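Local coordinates for relaxosome protein TraM (Escherichia coli, PDB 4QPO), which binds plasmid DNA as a tetramer and, as part of the relaxosome, facilitates nicking at the origin of transfer during bacterial conjugation, at residues A[12-22]-A[32-41]. Sequence-based numbering, arbitrary orientation.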
loop_
_atom_site.group_PDB
_atom_site.type_symbol
_atom_site.label_atom_id
_atom_site.label_comp_id
_atom_site.label_asym_id
_atom_site.label_seq_id
_atom_site.Cartn_x
_atom_site.Cartn_y
_atom_site.Cartn_z
ATOM N N TYR A 12 9.719 12.662 -6.556
ATOM C CA TYR A 12 10.909 12.520 -7.362
ATOM C C TYR A 12 12.132 12.251 -6.473
ATOM O O TYR A 12 12.899 11.319 -6.729
ATOM C CB TYR A 12 11.122 13.769 -8.223
ATOM C CG TYR A 12 12.367 13.686 -9.073
ATOM C CD1 TYR A 12 12.339 13.097 -10.334
ATOM C CD2 TYR A 12 13.579 14.177 -8.604
ATOM C CE1 TYR A 12 13.491 13.015 -11.104
ATOM C CE2 TYR A 12 14.729 14.094 -9.363
ATOM C CZ TYR A 12 14.682 13.516 -10.610
ATOM O OH TYR A 12 15.838 13.443 -11.357
ATOM N N GLU A 13 12.281 13.049 -5.416
ATOM C CA GLU A 13 13.360 12.864 -4.435
ATOM C C GLU A 13 13.383 11.462 -3.820
ATOM O O GLU A 13 14.452 10.859 -3.681
ATOM C CB GLU A 13 13.248 13.903 -3.314
ATOM C CG GLU A 13 13.651 15.312 -3.708
ATOM C CD GLU A 13 13.428 16.318 -2.587
ATOM O OE1 GLU A 13 12.777 15.964 -1.578
ATOM O OE2 GLU A 13 13.902 17.464 -2.720
ATOM N N LYS A 14 12.210 10.961 -3.439
ATOM C CA LYS A 14 12.102 9.650 -2.809
ATOM C C LYS A 14 12.572 8.541 -3.755
ATOM O O LYS A 14 13.177 7.567 -3.311
ATOM C CB LYS A 14 10.659 9.369 -2.349
ATOM C CG LYS A 14 10.128 10.282 -1.249
ATOM C CD LYS A 14 10.764 9.966 0.089
ATOM C CE LYS A 14 10.632 8.481 0.432
ATOM N NZ LYS A 14 10.982 8.195 1.860
ATOM N N ILE A 15 12.286 8.676 -5.049
ATOM C CA ILE A 15 12.771 7.698 -6.025
ATOM C C ILE A 15 14.301 7.651 -6.051
ATOM O O ILE A 15 14.895 6.578 -6.116
ATOM C CB ILE A 15 12.294 7.993 -7.460
ATOM C CG1 ILE A 15 10.818 8.383 -7.491
ATOM C CG2 ILE A 15 12.574 6.787 -8.355
ATOM C CD1 ILE A 15 9.935 7.361 -6.889
ATOM N N ASN A 16 14.928 8.819 -6.029
ATOM C CA ASN A 16 16.384 8.896 -5.990
ATOM C C ASN A 16 16.973 8.168 -4.793
ATOM O O ASN A 16 17.974 7.463 -4.919
ATOM C CB ASN A 16 16.834 10.348 -5.977
ATOM C CG ASN A 16 16.723 10.994 -7.336
ATOM O OD1 ASN A 16 16.655 10.305 -8.352
ATOM N ND2 ASN A 16 16.727 12.327 -7.366
ATOM N N ALA A 17 16.349 8.349 -3.632
ATOM C CA ALA A 17 16.806 7.703 -2.404
ATOM C C ALA A 17 16.655 6.181 -2.498
ATOM O O ALA A 17 17.473 5.437 -1.965
ATOM C CB ALA A 17 16.044 8.238 -1.210
ATOM N N ILE A 18 15.608 5.724 -3.178
ATOM C CA ILE A 18 15.442 4.297 -3.421
ATOM C C ILE A 18 16.634 3.802 -4.203
ATOM O O ILE A 18 17.272 2.835 -3.809
ATOM C CB ILE A 18 14.160 3.959 -4.210
ATOM C CG1 ILE A 18 12.916 4.433 -3.465
ATOM C CG2 ILE A 18 14.074 2.453 -4.466
ATOM C CD1 ILE A 18 12.655 3.676 -2.216
ATOM N N ILE A 19 16.921 4.488 -5.309
ATOM C CA ILE A 19 18.060 4.186 -6.168
ATOM C C ILE A 19 19.353 4.030 -5.357
ATOM O O ILE A 19 20.093 3.062 -5.530
ATOM C CB ILE A 19 18.265 5.291 -7.237
ATOM C CG1 ILE A 19 17.067 5.362 -8.189
ATOM C CG2 ILE A 19 19.554 5.052 -8.010
ATOM C CD1 ILE A 19 17.139 6.511 -9.173
ATOM N N GLU A 20 19.598 4.985 -4.462
ATOM C CA GLU A 20 20.804 4.997 -3.633
ATOM C C GLU A 20 20.855 3.827 -2.653
ATOM O O GLU A 20 21.895 3.184 -2.491
ATOM C CB GLU A 20 20.900 6.317 -2.864
ATOM C CG GLU A 20 21.533 7.450 -3.645
ATOM C CD GLU A 20 23.042 7.311 -3.754
ATOM O OE1 GLU A 20 23.631 6.519 -2.982
ATOM O OE2 GLU A 20 23.644 7.995 -4.610
ATOM N N LYS A 21 19.731 3.569 -1.992
ATOM C CA LYS A 21 19.632 2.490 -1.012
ATOM C C LYS A 21 19.804 1.118 -1.672
ATOM O O LYS A 21 20.344 0.187 -1.065
ATOM C CB LYS A 21 18.291 2.568 -0.279
ATOM C CG LYS A 21 18.150 1.614 0.895
ATOM C CD LYS A 21 16.930 1.964 1.729
ATOM C CE LYS A 21 16.890 1.164 3.021
ATOM N NZ LYS A 21 15.858 1.667 3.984
ATOM N N ARG A 22 19.344 1.000 -2.917
ATOM C CA ARG A 22 19.526 -0.227 -3.684
ATOM C C ARG A 22 21.005 -0.436 -3.997
ATOM O O ARG A 22 21.544 -1.511 -3.748
ATOM C CB ARG A 22 18.713 -0.195 -4.978
ATOM C CG ARG A 22 17.202 -0.072 -4.790
ATOM C CD ARG A 22 16.507 -1.419 -4.761
ATOM N NE ARG A 22 15.195 -1.376 -5.409
ATOM C CZ ARG A 22 14.984 -1.688 -6.684
ATOM N NH1 ARG A 22 15.998 -2.066 -7.447
ATOM N NH2 ARG A 22 13.762 -1.627 -7.200
ATOM N N VAL A 32 19.074 -0.348 -11.589
ATOM C CA VAL A 32 18.241 0.445 -10.670
ATOM C C VAL A 32 18.098 1.909 -11.135
ATOM O O VAL A 32 17.934 2.837 -10.336
ATOM C CB VAL A 32 18.757 0.364 -9.182
ATOM C CG1 VAL A 32 19.922 1.322 -8.862
ATOM C CG2 VAL A 32 17.605 0.601 -8.225
ATOM N N SER A 33 18.098 2.091 -12.453
ATOM C CA SER A 33 17.827 3.389 -13.060
ATOM C C SER A 33 16.517 4.018 -12.564
ATOM O O SER A 33 15.651 3.334 -12.000
ATOM C CB SER A 33 17.774 3.245 -14.575
ATOM O OG SER A 33 16.755 2.334 -14.940
ATOM N N PHE A 34 16.380 5.323 -12.776
ATOM C CA PHE A 34 15.220 6.044 -12.290
ATOM C C PHE A 34 13.942 5.444 -12.879
ATOM O O PHE A 34 12.984 5.142 -12.155
ATOM C CB PHE A 34 15.321 7.534 -12.629
ATOM C CG PHE A 34 14.182 8.355 -12.085
ATOM C CD1 PHE A 34 13.002 8.495 -12.800
ATOM C CD2 PHE A 34 14.283 8.982 -10.855
ATOM C CE1 PHE A 34 11.954 9.248 -12.294
ATOM C CE2 PHE A 34 13.233 9.733 -10.352
ATOM C CZ PHE A 34 12.073 9.863 -11.071
ATOM N N SER A 35 13.943 5.267 -14.195
ATOM C CA SER A 35 12.750 4.811 -14.905
ATOM C C SER A 35 12.337 3.424 -14.458
ATOM O O SER A 35 11.169 3.165 -14.249
ATOM C CB SER A 35 12.987 4.816 -16.417
ATOM O OG SER A 35 13.143 6.138 -16.894
ATOM N N ALA A 36 13.310 2.530 -14.326
ATOM C CA ALA A 36 13.022 1.157 -13.938
ATOM C C ALA A 36 12.310 1.132 -12.592
ATOM O O ALA A 36 11.321 0.421 -12.417
ATOM C CB ALA A 36 14.305 0.335 -13.888
ATOM N N THR A 37 12.808 1.940 -11.660
ATOM C CA THR A 37 12.251 2.040 -10.323
ATOM C C THR A 37 10.864 2.678 -10.352
ATOM O O THR A 37 9.931 2.169 -9.731
ATOM C CB THR A 37 13.190 2.843 -9.398
ATOM O OG1 THR A 37 14.373 2.080 -9.183
ATOM C CG2 THR A 37 12.546 3.108 -8.051
ATOM N N ALA A 38 10.740 3.781 -11.080
ATOM C CA ALA A 38 9.470 4.463 -11.256
ATOM C C ALA A 38 8.417 3.530 -11.841
ATOM O O ALA A 38 7.281 3.497 -11.394
ATOM C CB ALA A 38 9.649 5.684 -12.160
ATOM N N SER A 39 8.814 2.775 -12.849
ATOM C CA SER A 39 7.912 1.868 -13.529
ATOM C C SER A 39 7.501 0.747 -12.584
ATOM O O SER A 39 6.343 0.306 -12.558
ATOM C CB SER A 39 8.601 1.334 -14.788
ATOM O OG SER A 39 7.892 0.249 -15.343
ATOM N N MET A 40 8.455 0.313 -11.770
ATOM C CA MET A 40 8.211 -0.737 -10.798
ATOM C C MET A 40 7.228 -0.258 -9.749
ATOM O O MET A 40 6.387 -1.017 -9.286
ATOM C CB MET A 40 9.522 -1.180 -10.132
ATOM C CG MET A 40 9.400 -2.446 -9.291
ATOM S SD MET A 40 10.051 -2.252 -7.619
ATOM C CE MET A 40 8.804 -1.188 -6.932
ATOM N N LEU A 41 7.338 1.007 -9.374
ATOM C CA LEU A 41 6.472 1.552 -8.346
ATOM C C LEU A 41 5.050 1.766 -8.861
ATOM O O LEU A 41 4.080 1.634 -8.097
ATOM C CB LEU A 41 7.047 2.852 -7.805
ATOM C CG LEU A 41 8.258 2.726 -6.891
ATOM C CD1 LEU A 41 8.820 4.095 -6.664
ATOM C CD2 LEU A 41 7.869 2.072 -5.561
#
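F34 is the main knob of this helix-helix contact, entering a hole on helix 9-23 made by Y12, I15, N16 and I19. Its CG stands anti to the backbone N, which turns the ring toward that helix. I15 lies over one face of the ring: CG2 sits 4.0 Å from the F34 centroid and 28° off the normal, a CH-pi contact. The amide oxygen OD1 of N16 approaches the ring edge, 3.7 Å from CD2 of F34. With Y12 the geometry is oblique, the ring planes inclined by 34° and CD1 of Y12 only 3.3 Å from CZ of F34.

T37 is the second knob, held among I15, I18, I19 and R22. Through its methyl, CG2 of T37 meets CG2 of I15 at 3.7 Å; OG1 makes a weak hydrogen bond back to S33 O. Deeper, CD1 of I15 presses against CD1 of L41 at 3.5 Å, tight for two methyls. At the far end R22, bent at chi2 and chi3, folds over V32, its CB and CG touching CG2 of V32 while NH1 comes obliquely to that methyl, 3.2 Å away; one guanidinium face is set toward T37 OG1, with M40 SD near its edge.

The axes of segments 12-22 and 34-41 cross at 110°, within the ribbon-helix-helix domain that binds DNA; L41 also packs on L42 of the second subunit, so the core continues into the interface with that subunit. Cohesion across the contact is thus mainly apolar and shape-dependent, and V32 O, which abuts CG1 of I19 at 3.4 Å, is buried with no polar partner in the model, a possible cost, though V32 is poorly ordered and its position less certain.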